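Local atomic coordinates of membrane-bound lytic murein transglycosylase A (PDB entry 6QK4), a protein that probably cleaves the glycan strands of peptidoglycan between N-acetylmuramic acid and N-acetylglucosamine as an exolytic transglycosylase, leaving a 1,6-anhydro bond on the muramic acid residue. Residues 271-276 against 318-323; 275-280 against 306-311; 107-112 against 168-173. One frame throughout, in Å; residues are numbered along the deposited sequence.

Contact 1 of 3, residues 271-276 against 318-323; sequences RSIAVD and ADYFWG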
ATOM      1  N   ARG A 271       3.996   7.391   5.101  1.00 17.39           N
ATOM      2  CA  ARG A 271       5.122   7.474   6.013  1.00 17.83           C
ATOM      3  C   ARG A 271       5.658   6.100   6.354  1.00 18.59           C
ATOM      4  O   ARG A 271       6.521   6.009   7.238  1.00 20.42           O
ATOM      5  CB  ARG A 271       4.761   8.179   7.336  1.00 17.61           C
ATOM      6  CG  ARG A 271       4.413   9.697   7.179  1.00 20.33           C
ATOM      7  CD  ARG A 271       5.709  10.466   6.842  1.00 18.35           C
ATOM      8  NE  ARG A 271       5.342  11.845   6.521  1.00 21.63           N
ATOM      9  CZ  ARG A 271       6.213  12.727   6.037  1.00 21.04           C
ATOM     10  NH1 ARG A 271       7.475  12.327   5.880  1.00 20.78           N
ATOM     11  NH2 ARG A 271       5.795  13.991   5.669  1.00 20.89           N
ATOM     12  N   SER A 272       5.119   5.026   5.746  1.00 20.55           N
ATOM     13  CA  SER A 272       5.582   3.668   5.982  1.00 20.28           C
ATOM     14  C   SER A 272       5.948   3.058   4.660  1.00 16.67           C
ATOM     15  O   SER A 272       5.247   3.284   3.662  1.00 17.54           O
ATOM     16  CB  SER A 272       4.477   2.780   6.602  1.00 21.87           C
ATOM     17  OG  SER A 272       4.141   3.176   7.916  1.00 22.33           O
ATOM     18  N   ILE A 273       7.052   2.318   4.615  1.00 19.05           N
ATOM     19  CA  ILE A 273       7.395   1.552   3.422  1.00 18.10           C
ATOM     20  C   ILE A 273       7.605   0.078   3.795  1.00 17.99           C
ATOM     21  O   ILE A 273       7.986  -0.274   4.918  1.00 17.65           O
ATOM     22  CB  ILE A 273       8.655   2.068   2.713  1.00 17.92           C
ATOM     23  CG1 ILE A 273       9.856   2.174   3.688  1.00 18.59           C
ATOM     24  CG2 ILE A 273       8.302   3.381   1.890  1.00 16.77           C
ATOM     25  CD1 ILE A 273      11.189   2.440   2.894  1.00 17.54           C
ATOM     26  N   ALA A 274       7.276  -0.794   2.833  1.00 19.23           N
ATOM     27  CA  ALA A 274       7.733  -2.165   2.869  1.00 23.34           C
ATOM     28  C   ALA A 274       9.100  -2.279   2.188  1.00 18.83           C
ATOM     29  O   ALA A 274       9.355  -1.628   1.150  1.00 22.53           O
ATOM     30  CB  ALA A 274       6.708  -3.069   2.160  1.00 21.13           C
ATOM     31  N   VAL A 275       9.999  -3.066   2.812  1.00 21.57           N
ATOM     32  CA  VAL A 275      11.382  -3.230   2.368  1.00 20.53           C
ATOM     33  C   VAL A 275      11.759  -4.714   2.298  1.00 20.45           C
ATOM     34  O   VAL A 275      11.056  -5.589   2.793  1.00 21.67           O
ATOM     35  CB  VAL A 275      12.394  -2.498   3.270  1.00 19.18           C
ATOM     36  CG1 VAL A 275      12.128  -1.040   3.220  1.00 21.96           C
ATOM     37  CG2 VAL A 275      12.262  -3.048   4.736  1.00 21.54           C
ATOM     38  N   ASP A 276      12.940  -4.965   1.740  1.00 20.54           N
ATOM     39  CA  ASP A 276      13.569  -6.289   1.880  1.00 22.67           C
ATOM     40  C   ASP A 276      14.349  -6.237   3.190  1.00 24.94           C
ATOM     41  O   ASP A 276      15.323  -5.484   3.316  1.00 21.95           O
ATOM     42  CB  ASP A 276      14.487  -6.572   0.668  1.00 23.06           C
ATOM     43  CG  ASP A 276      15.291  -7.873   0.815  1.00 27.57           C
ATOM     44  OD1 ASP A 276      15.347  -8.395   1.958  1.00 24.79           O
ATOM     45  OD2 ASP A 276      15.847  -8.347  -0.221  1.00 29.37           O
ATOM     46  N   ALA A 318      11.685  -0.265  -2.506  1.00 18.81           N
ATOM     47  CA  ALA A 318      10.662  -0.021  -1.499  1.00 20.67           C
ATOM     48  C   ALA A 318       9.271  -0.160  -2.117  1.00 19.50           C
ATOM     49  O   ALA A 318       9.059   0.183  -3.304  1.00 20.46           O
ATOM     50  CB  ALA A 318      10.860   1.364  -0.881  1.00 24.82           C
ATOM     51  N   ASP A 319       8.307  -0.587  -1.276  1.00 20.50           N
ATOM     52  CA  ASP A 319       6.877  -0.438  -1.589  1.00 22.42           C
ATOM     53  C   ASP A 319       6.316   0.702  -0.723  1.00 20.22           C
ATOM     54  O   ASP A 319       6.327   0.611   0.509  1.00 20.85           O
ATOM     55  CB  ASP A 319       6.123  -1.745  -1.291  1.00 20.72           C
ATOM     56  CG  ASP A 319       5.153  -2.157  -2.392  1.00 23.03           C
ATOM     57  OD1 ASP A 319       5.025  -1.534  -3.458  1.00 26.67           O
ATOM     58  OD2 ASP A 319       4.434  -3.169  -2.188  1.00 25.88           O
ATOM     59  N   TYR A 320       5.857   1.778  -1.354  1.00 20.47           N
ATOM     60  CA  TYR A 320       5.387   2.967  -0.628  1.00 20.65           C
ATOM     61  C   TYR A 320       3.915   2.788  -0.231  1.00 22.52           C
ATOM     62  O   TYR A 320       3.065   2.568  -1.113  1.00 23.24           O
ATOM     63  CB  TYR A 320       5.556   4.158  -1.578  1.00 20.52           C
ATOM     64  CG  TYR A 320       5.306   5.531  -1.050  1.00 20.71           C
ATOM     65  CD1 TYR A 320       6.261   6.165  -0.259  1.00 23.44           C
ATOM     66  CD2 TYR A 320       4.168   6.200  -1.341  1.00 21.21           C
ATOM     67  CE1 TYR A 320       6.036   7.454   0.216  1.00 24.89           C
ATOM     68  CE2 TYR A 320       3.940   7.510  -0.927  1.00 23.94           C
ATOM     69  CZ  TYR A 320       4.879   8.124  -0.132  1.00 24.97           C
ATOM     70  OH  TYR A 320       4.641   9.402   0.314  1.00 24.66           O
ATOM     71  N   PHE A 321       3.608   2.888   1.067  1.00 18.95           N
ATOM     72  CA  PHE A 321       2.221   2.699   1.505  1.00 18.55           C
ATOM     73  C   PHE A 321       1.450   3.986   1.292  1.00 20.50           C
ATOM     74  O   PHE A 321       1.665   4.967   2.008  1.00 20.22           O
ATOM     75  CB  PHE A 321       2.160   2.246   2.967  1.00 17.94           C
ATOM     76  CG  PHE A 321       0.771   2.056   3.460  1.00 20.64           C
ATOM     77  CD1 PHE A 321      -0.047   1.100   2.886  1.00 21.00           C
ATOM     78  CD2 PHE A 321       0.279   2.825   4.499  1.00 21.76           C
ATOM     79  CE1 PHE A 321      -1.352   0.915   3.361  1.00 22.16           C
ATOM     80  CE2 PHE A 321      -0.990   2.661   4.984  1.00 21.67           C
ATOM     81  CZ  PHE A 321      -1.820   1.658   4.436  1.00 22.92           C
ATOM     82  N   TRP A 322       0.541   3.982   0.300  1.00 20.06           N
ATOM     83  CA  TRP A 322      -0.256   5.169  -0.010  1.00 24.73           C
ATOM     84  C   TRP A 322      -1.424   5.395   0.933  1.00 24.61           C
ATOM     85  O   TRP A 322      -1.893   6.538   1.017  1.00 27.29           O
ATOM     86  CB  TRP A 322      -0.755   5.089  -1.474  1.00 21.63           C
ATOM     87  CG  TRP A 322       0.261   5.523  -2.430  1.00 20.73           C
ATOM     88  CD1 TRP A 322       1.106   4.723  -3.160  1.00 20.62           C
ATOM     89  CD2 TRP A 322       0.618   6.872  -2.741  1.00 22.55           C
ATOM     90  NE1 TRP A 322       1.912   5.481  -3.930  1.00 21.92           N
ATOM     91  CE2 TRP A 322       1.654   6.809  -3.695  1.00 22.98           C
ATOM     92  CE3 TRP A 322       0.160   8.122  -2.314  1.00 25.88           C
ATOM     93  CZ2 TRP A 322       2.237   7.953  -4.252  1.00 25.26           C
ATOM     94  CZ3 TRP A 322       0.754   9.258  -2.857  1.00 26.60           C
ATOM     95  CH2 TRP A 322       1.768   9.159  -3.830  1.00 27.09           C
ATOM     96  N   GLY A 323      -1.862   4.390   1.731  1.00 23.23           N
ATOM     97  CA  GLY A 323      -2.978   4.676   2.594  1.00 22.87           C
ATOM     98  C   GLY A 323      -4.183   3.784   2.281  1.00 26.33           C
ATOM     99  O   GLY A 323      -4.028   2.716   1.666  1.00 25.51           O
TER
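I273, A274 and D319 bury the most surface in this antiparallel join between strand 272-274 and strand 317-324. A274 and D319 form a hydrogen-bonded pair: D319 N reaches A274 O at 2.8 Å, and A274 N returns a bond to D319 O at 2.9 Å. On the face they share, A274 CB rests against D319 CB, 3.7 Å away. From there the carboxylate turns off, and OD1 is taken by T104 of strand 101-114. The two strands belong to the 3D domain, a family related to the double-psi beta-barrels, and strand 298-307 flanks 272-274 on its other edge. I273 faces Y320 as the non-hydrogen-bonded pair on the opposite side. Its chi1 of 53° sets CG1 between the backbone N and the carbonyl carbon, and CD1 at the end of this branch meets A318 CB at 3.9 Å. The other branch, CG2, leans obliquely on the Y320 ring at CD1, 4.1 Å off; the hydroxyl of that ring is bound to E270. I273 CA also presents its hydrogen to D319 O. One step further along, F321 N donates to S272 O over 3.1 Å.

Contact 2 of 3, residues 275-280 against 306-311; sequences VDPSSI and QDVGTA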
ATOM      1  N   VAL A 275       9.999  -3.066   2.812  1.00 21.57           N
ATOM      2  CA  VAL A 275      11.382  -3.230   2.368  1.00 20.53           C
ATOM      3  C   VAL A 275      11.759  -4.714   2.298  1.00 20.45           C
ATOM      4  O   VAL A 275      11.056  -5.589   2.793  1.00 21.67           O
ATOM      5  CB  VAL A 275      12.394  -2.498   3.270  1.00 19.18           C
ATOM      6  CG1 VAL A 275      12.128  -1.040   3.220  1.00 21.96           C
ATOM      7  CG2 VAL A 275      12.262  -3.048   4.736  1.00 21.54           C
ATOM      8  N   ASP A 276      12.940  -4.965   1.740  1.00 20.54           N
ATOM      9  CA  ASP A 276      13.569  -6.289   1.880  1.00 22.67           C
ATOM     10  C   ASP A 276      14.349  -6.237   3.190  1.00 24.94           C
ATOM     11  O   ASP A 276      15.323  -5.484   3.316  1.00 21.95           O
ATOM     12  CB  ASP A 276      14.487  -6.572   0.668  1.00 23.06           C
ATOM     13  CG  ASP A 276      15.291  -7.873   0.815  1.00 27.57           C
ATOM     14  OD1 ASP A 276      15.347  -8.395   1.958  1.00 24.79           O
ATOM     15  OD2 ASP A 276      15.847  -8.347  -0.221  1.00 29.37           O
ATOM     16  N   PRO A 277      13.903  -6.934   4.244  1.00 24.33           N
ATOM     17  CA  PRO A 277      14.453  -6.620   5.579  1.00 23.98           C
ATOM     18  C   PRO A 277      15.898  -7.063   5.736  1.00 21.93           C
ATOM     19  O   PRO A 277      16.557  -6.610   6.663  1.00 24.70           O
ATOM     20  CB  PRO A 277      13.507  -7.376   6.550  1.00 24.70           C
ATOM     21  CG  PRO A 277      13.095  -8.586   5.722  1.00 22.96           C
ATOM     22  CD  PRO A 277      12.914  -8.022   4.275  1.00 23.65           C
ATOM     23  N   SER A 278      16.403  -7.935   4.862  1.00 22.09           N
ATOM     24  CA  SER A 278      17.823  -8.234   4.921  1.00 26.14           C
ATOM     25  C   SER A 278      18.685  -7.129   4.356  1.00 24.00           C
ATOM     26  O   SER A 278      19.879  -7.095   4.639  1.00 29.36           O
ATOM     27  CB  SER A 278      18.130  -9.561   4.198  1.00 31.91           C
ATOM     28  OG  SER A 278      18.070  -9.362   2.792  1.00 38.56           O
ATOM     29  N   SER A 279      18.103  -6.157   3.606  1.00 24.28           N
ATOM     30  CA  SER A 279      18.805  -4.952   3.201  1.00 22.91           C
ATOM     31  C   SER A 279      18.551  -3.777   4.133  1.00 22.21           C
ATOM     32  O   SER A 279      19.472  -3.039   4.472  1.00 23.94           O
ATOM     33  CB  SER A 279      18.368  -4.575   1.741  1.00 20.53           C
ATOM     34  OG  SER A 279      18.866  -5.545   0.823  1.00 24.31           O
ATOM     35  N   ILE A 280      17.315  -3.618   4.591  1.00 22.57           N
ATOM     36  CA  ILE A 280      16.883  -2.515   5.435  1.00 21.79           C
ATOM     37  C   ILE A 280      16.093  -3.114   6.594  1.00 21.65           C
ATOM     38  O   ILE A 280      14.930  -3.518   6.435  1.00 21.48           O
ATOM     39  CB  ILE A 280      16.007  -1.519   4.635  1.00 19.93           C
ATOM     40  CG1 ILE A 280      16.753  -1.050   3.380  1.00 20.53           C
ATOM     41  CG2 ILE A 280      15.636  -0.359   5.528  1.00 21.19           C
ATOM     42  CD1 ILE A 280      15.817  -0.219   2.397  1.00 21.88           C
ATOM     43  N   GLN A 306       8.533  -0.489   7.872  1.00 17.79           N
ATOM     44  CA  GLN A 306       7.621  -1.049   8.846  1.00 19.44           C
ATOM     45  C   GLN A 306       6.872  -2.202   8.243  1.00 19.68           C
ATOM     46  O   GLN A 306       5.916  -2.682   8.876  1.00 19.19           O
ATOM     47  CB  GLN A 306       6.637   0.006   9.398  1.00 19.89           C
ATOM     48  CG  GLN A 306       7.441   1.182  10.116  1.00 18.43           C
ATOM     49  CD  GLN A 306       6.539   2.254  10.734  1.00 20.03           C
ATOM     50  OE1 GLN A 306       5.517   2.663  10.142  1.00 21.16           O
ATOM     51  NE2 GLN A 306       7.006   2.829  11.837  1.00 20.10           N
ATOM     52  N   ASP A 307       7.298  -2.685   7.074  1.00 19.12           N
ATOM     53  CA  ASP A 307       6.555  -3.797   6.470  1.00 20.52           C
ATOM     54  C   ASP A 307       7.508  -4.533   5.547  1.00 23.18           C
ATOM     55  O   ASP A 307       8.602  -4.064   5.258  1.00 19.61           O
ATOM     56  CB  ASP A 307       5.288  -3.278   5.722  1.00 20.51           C
ATOM     57  CG  ASP A 307       4.137  -4.356   5.640  1.00 22.08           C
ATOM     58  OD1 ASP A 307       4.302  -5.495   6.153  1.00 23.47           O
ATOM     59  OD2 ASP A 307       3.080  -4.018   5.018  1.00 21.88           O
ATOM     60  N   VAL A 308       7.081  -5.716   5.078  1.00 24.47           N
ATOM     61  CA  VAL A 308       7.813  -6.469   4.069  1.00 22.17           C
ATOM     62  C   VAL A 308       6.794  -6.947   3.043  1.00 23.03           C
ATOM     63  O   VAL A 308       5.581  -6.851   3.264  1.00 26.36           O
ATOM     64  CB  VAL A 308       8.565  -7.684   4.692  1.00 23.20           C
ATOM     65  CG1 VAL A 308       9.480  -7.256   5.864  1.00 25.18           C
ATOM     66  CG2 VAL A 308       7.590  -8.740   5.129  1.00 26.88           C
ATOM     67  N   GLY A 309       7.279  -7.486   1.924  1.00 25.09           N
ATOM     68  CA  GLY A 309       6.373  -8.017   0.920  1.00 28.17           C
ATOM     69  C   GLY A 309       7.031  -9.049   0.039  1.00 27.92           C
ATOM     70  O   GLY A 309       8.237  -9.001  -0.208  1.00 26.61           O
ATOM     71  N   THR A 310       6.210  -9.989  -0.479  1.00 31.01           N
ATOM     72  CA  THR A 310       6.831 -11.074  -1.221  1.00 35.87           C
ATOM     73  C   THR A 310       7.464 -10.590  -2.527  1.00 33.79           C
ATOM     74  O   THR A 310       8.454 -11.178  -2.973  1.00 33.33           O
ATOM     75  CB  THR A 310       5.790 -12.167  -1.483  1.00 39.17           C
ATOM     76  OG1 THR A 310       4.734 -11.579  -2.228  1.00 46.10           O
ATOM     77  CG2 THR A 310       5.203 -12.635  -0.214  1.00 41.99           C
ATOM     78  N   ALA A 311       7.003  -9.466  -3.094  1.00 29.08           N
ATOM     79  CA  ALA A 311       7.622  -8.942  -4.293  1.00 29.37           C
ATOM     80  C   ALA A 311       8.771  -7.967  -4.026  1.00 34.81           C
ATOM     81  O   ALA A 311       9.417  -7.524  -4.989  1.00 35.03           O
ATOM     82  CB  ALA A 311       6.573  -8.227  -5.119  1.00 28.95           C
TER
HETATM   83  O   HOH W   1      10.131  -7.785   1.621  1.00 24.13           O
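Valine torsions of similar value, chi1 -63° in V275 and -54° in V308, set one methyl of each residue, CG1, beside its own backbone N and the other, CG2, between N and the carbonyl carbon. In V308 this brings CG1 against the CB, CG and CD side of the P277 ring, whose CG and CD both lie 3.9 Å from it; the two side chains cross at about a right angle. In V275 it brings CG2 to 3.8 Å from D307 O. That same oxygen accepts the bond that ties the segments, from V275 N at 3.0 Å. V275 O points back across and takes the CA hydrogen of V308 in a long contact. Here strands 272-274 and 298-307, parallel neighbours in the 3D domain, run out into loops at the surface. A water bridges the two backbones: it accepts from G309 N and stands 2.7 Å from V275 O, to which it can donate. Past V275 the chain folds over in an Asx turn, D276 OD1 receiving S278 N from 3.1 Å, while D276 O takes both S279 N and I280 N. The other carboxylate oxygen, OD2, is bound by G314 N. On the opposite segment the D307 side chain departs from V275 at CB; its OD2 is held by the hydroxyl of Y106 and its OD1 by A262 N.

Contact 3 of 3, residues 107-112 against 168-173; sequences YEPLLH and QVQGSG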
ATOM      1  N   TYR A 107      -1.550  -0.255  -1.083  1.00 22.24           N
ATOM      2  CA  TYR A 107      -2.625   0.419  -0.359  1.00 22.08           C
ATOM      3  C   TYR A 107      -3.447  -0.636   0.348  1.00 25.13           C
ATOM      4  O   TYR A 107      -3.243  -1.853   0.151  1.00 25.17           O
ATOM      5  CB  TYR A 107      -3.524   1.249  -1.309  1.00 19.45           C
ATOM      6  CG  TYR A 107      -4.502   0.420  -2.110  1.00 22.44           C
ATOM      7  CD1 TYR A 107      -4.066  -0.445  -3.088  1.00 22.81           C
ATOM      8  CD2 TYR A 107      -5.872   0.569  -1.912  1.00 22.77           C
ATOM      9  CE1 TYR A 107      -4.985  -1.161  -3.877  1.00 27.04           C
ATOM     10  CE2 TYR A 107      -6.798  -0.141  -2.684  1.00 26.41           C
ATOM     11  CZ  TYR A 107      -6.338  -0.999  -3.648  1.00 29.14           C
ATOM     12  OH  TYR A 107      -7.248  -1.667  -4.424  1.00 28.06           O
ATOM     13  N   GLU A 108      -4.365  -0.163   1.184  1.00 22.36           N
ATOM     14  CA  GLU A 108      -5.320  -1.077   1.813  1.00 23.88           C
ATOM     15  C   GLU A 108      -6.718  -0.781   1.302  1.00 25.21           C
ATOM     16  O   GLU A 108      -7.216   0.332   1.494  1.00 25.17           O
ATOM     17  CB  GLU A 108      -5.251  -0.902   3.310  1.00 25.05           C
ATOM     18  CG  GLU A 108      -6.348  -1.707   4.004  1.00 30.36           C
ATOM     19  CD  GLU A 108      -5.916  -3.115   4.320  1.00 45.70           C
ATOM     20  OE1 GLU A 108      -5.078  -3.669   3.556  1.00 49.53           O
ATOM     21  OE2 GLU A 108      -6.426  -3.662   5.340  1.00 51.36           O
ATOM     22  N   PRO A 109      -7.385  -1.708   0.590  1.00 26.28           N
ATOM     23  CA  PRO A 109      -8.745  -1.420   0.128  1.00 27.24           C
ATOM     24  C   PRO A 109      -9.663  -1.143   1.310  1.00 26.27           C
ATOM     25  O   PRO A 109      -9.533  -1.754   2.370  1.00 27.19           O
ATOM     26  CB  PRO A 109      -9.157  -2.720  -0.587  1.00 28.58           C
ATOM     27  CG  PRO A 109      -7.896  -3.384  -1.025  1.00 26.46           C
ATOM     28  CD  PRO A 109      -6.881  -3.016   0.121  1.00 27.26           C
ATOM     29  N   LEU A 110     -10.574  -0.185   1.119  1.00 26.89           N
ATOM     30  CA  LEU A 110     -11.522   0.139   2.183  1.00 30.55           C
ATOM     31  C   LEU A 110     -12.894   0.157   1.547  1.00 31.82           C
ATOM     32  O   LEU A 110     -13.179   0.998   0.680  1.00 35.36           O
ATOM     33  CB  LEU A 110     -11.189   1.469   2.856  1.00 38.44           C
ATOM     34  CG  LEU A 110     -12.268   1.858   3.884  1.00 45.05           C
ATOM     35  CD1 LEU A 110     -11.678   2.135   5.223  1.00 46.91           C
ATOM     36  CD2 LEU A 110     -12.972   3.069   3.346  1.00 51.14           C
ATOM     37  N   LEU A 111     -13.722  -0.827   1.904  1.00 31.76           N
ATOM     38  CA  LEU A 111     -15.064  -0.935   1.368  1.00 28.61           C
ATOM     39  C   LEU A 111     -16.081  -0.601   2.455  1.00 31.97           C
ATOM     40  O   LEU A 111     -15.755  -0.488   3.625  1.00 32.88           O
ATOM     41  CB  LEU A 111     -15.334  -2.350   0.819  1.00 25.15           C
ATOM     42  CG  LEU A 111     -14.464  -2.675  -0.416  1.00 26.20           C
ATOM     43  CD1 LEU A 111     -13.069  -3.084  -0.037  1.00 27.39           C
ATOM     44  CD2 LEU A 111     -15.156  -3.847  -1.189  1.00 28.68           C
ATOM     45  N   HIS A 112     -17.337  -0.423   2.051  1.00 35.86           N
ATOM     46  CA  HIS A 112     -18.407  -0.179   3.005  1.00 35.83           C
ATOM     47  C   HIS A 112     -19.468  -1.249   2.823  1.00 29.91           C
ATOM     48  O   HIS A 112     -19.944  -1.446   1.719  1.00 32.60           O
ATOM     49  CB  HIS A 112     -18.999   1.201   2.783  1.00 39.67           C
ATOM     50  CG  HIS A 112     -18.013   2.283   3.041  1.00 45.78           C
ATOM     51  ND1 HIS A 112     -17.279   2.877   2.037  1.00 47.23           N
ATOM     52  CD2 HIS A 112     -17.573   2.817   4.207  1.00 46.76           C
ATOM     53  CE1 HIS A 112     -16.446   3.752   2.575  1.00 46.93           C
ATOM     54  NE2 HIS A 112     -16.595   3.724   3.888  1.00 47.12           N
ATOM     55  N   GLN A 168     -11.009  -8.260  -4.677  1.00 27.15           N
ATOM     56  CA  GLN A 168     -10.538  -9.565  -5.133  1.00 28.48           C
ATOM     57  C   GLN A 168      -9.154  -9.495  -5.764  1.00 29.70           C
ATOM     58  O   GLN A 168      -8.343 -10.391  -5.546  1.00 32.18           O
ATOM     59  CB  GLN A 168     -11.516 -10.179  -6.130  1.00 27.88           C
ATOM     60  CG  GLN A 168     -12.733 -10.733  -5.481  1.00 29.29           C
ATOM     61  CD  GLN A 168     -13.741 -11.178  -6.513  1.00 29.94           C
ATOM     62  OE1 GLN A 168     -14.069 -10.450  -7.444  1.00 32.11           O
ATOM     63  NE2 GLN A 168     -14.265 -12.367  -6.318  1.00 29.81           N
ATOM     64  N   VAL A 169      -8.887  -8.477  -6.580  1.00 28.92           N
ATOM     65  CA  VAL A 169      -7.562  -8.348  -7.192  1.00 30.63           C
ATOM     66  C   VAL A 169      -6.492  -8.223  -6.101  1.00 34.30           C
ATOM     67  O   VAL A 169      -5.437  -8.861  -6.174  1.00 34.48           O
ATOM     68  CB  VAL A 169      -7.521  -7.172  -8.184  1.00 34.04           C
ATOM     69  CG1 VAL A 169      -6.110  -6.931  -8.638  1.00 35.34           C
ATOM     70  CG2 VAL A 169      -8.420  -7.443  -9.413  1.00 31.92           C
ATOM     71  N   GLN A 170      -6.776  -7.467  -5.032  1.00 30.20           N
ATOM     72  CA  GLN A 170      -5.790  -7.305  -3.982  1.00 30.42           C
ATOM     73  C   GLN A 170      -5.683  -8.556  -3.103  1.00 33.44           C
ATOM     74  O   GLN A 170      -4.593  -8.913  -2.658  1.00 33.20           O
ATOM     75  CB  GLN A 170      -6.138  -6.062  -3.155  1.00 29.27           C
ATOM     76  CG  GLN A 170      -5.273  -5.938  -1.887  1.00 34.10           C
ATOM     77  CD  GLN A 170      -4.134  -4.944  -2.069  1.00 33.73           C
ATOM     78  OE1 GLN A 170      -3.817  -4.516  -3.204  1.00 32.68           O
ATOM     79  NE2 GLN A 170      -3.532  -4.545  -0.943  1.00 33.99           N
ATOM     80  N   GLY A 171      -6.795  -9.267  -2.858  1.00 26.93           N
ATOM     81  CA  GLY A 171      -6.793 -10.423  -1.993  1.00 29.61           C
ATOM     82  C   GLY A 171      -7.193 -10.151  -0.555  1.00 29.87           C
ATOM     83  O   GLY A 171      -7.522 -11.100   0.171  1.00 30.90           O
ATOM     84  N   SER A 172      -7.133  -8.894  -0.107  1.00 29.08           N
ATOM     85  CA  SER A 172      -7.365  -8.607   1.291  1.00 27.44           C
ATOM     86  C   SER A 172      -7.698  -7.131   1.465  1.00 26.15           C
ATOM     87  O   SER A 172      -7.364  -6.295   0.615  1.00 29.32           O
ATOM     88  CB  SER A 172      -6.134  -8.999   2.121  1.00 28.67           C
ATOM     89  OG  SER A 172      -5.034  -8.158   1.807  1.00 33.60           O
ATOM     90  N   GLY A 173      -8.356  -6.810   2.578  1.00 27.58           N
ATOM     91  CA  GLY A 173      -8.685  -5.410   2.835  1.00 26.72           C
ATOM     92  C   GLY A 173      -9.621  -5.309   4.018  1.00 26.34           C
ATOM     93  O   GLY A 173      -9.755  -6.253   4.801  1.00 30.97           O
TER
HETATM   94  O   HOH W   2      -1.615  -2.802  -3.052  1.00 25.96           O
HETATM   95  O   HOH W   3      -4.198  -5.815   1.651  1.00 48.07           O
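In the MltA-specific insert domain, the end of helix 161-170 and the tight turn that leads it into strand 173-177 pack against strand 101-114 where that strand is broken at P109. G171 leaves the helical conformation with a positive phi of 95°, ending the helix and bringing S172 and G173 alongside the proline. The ring of P109 packs against both the helix end and the turn: its CG touches Q170 CG at 3.8 Å, and its CD lies 3.4 Å from the carbonyl oxygen S172 O. With CG of Q170 anti to the backbone N (chi1 171°), the chain bends at chi2, which swings the amide across P109 to Y107. There NE2 comes to 2.9 Å from Y107 O, and OE1 sits obliquely 3.6 Å from Y107 CE1, the amide and ring planes being 59° apart. P109 CD lies over one face of the same tyrosine ring, toward its rim.

Two waters complete the join. One accepts from Y107 N and donates to Q170 OE1 over 2.8 Å, so the amide oxygen is tied back to the strand. The other accepts from Q170 NE2 at 3.0 Å, donates to E108 OE1, and also meets the hydroxyl of S172, linking three side chains from both segments. The E108 chain, bent likewise at chi2, brings OE2 to 3.8 Å from G173 CA. With no side chain on G173, the two backbones approach closely, and G173 CA and P109 CA are 4.8 Å apart.

Beyond this point the backbones of P109 and L111 bond to R174 in the parallel neighbour 173-177, whereas E108 is still bonded to G323 and G325 on the side of strand 317-324. On the helix side L111 packs on E163 and L167 of helix 161-170, and P109 also touches L167.

Along the chain contact 3 closes first, in the MltA-specific insert domain, and contacts 1 and 2 follow in the 3D domain, sharing V275 and D276. Their centres lie about 9 Å apart. Strand 272-274 sits between 317-324 and 298-307: contact 1 pairs it with 317-324, and contact 2 continues from its end alongside the end of 298-307. Between centres, contact 3 is about 16 Å from contact 1 and about 21 Å from contact 2. Strand 101-114 joins it to contact 1, since G323 O accepts from E108 N and the F321 ring rests on the backbone at Y107 and E108. This long strand thus connects the insert domain to the 3D domain, probably barrel-like as in its double-psi relatives.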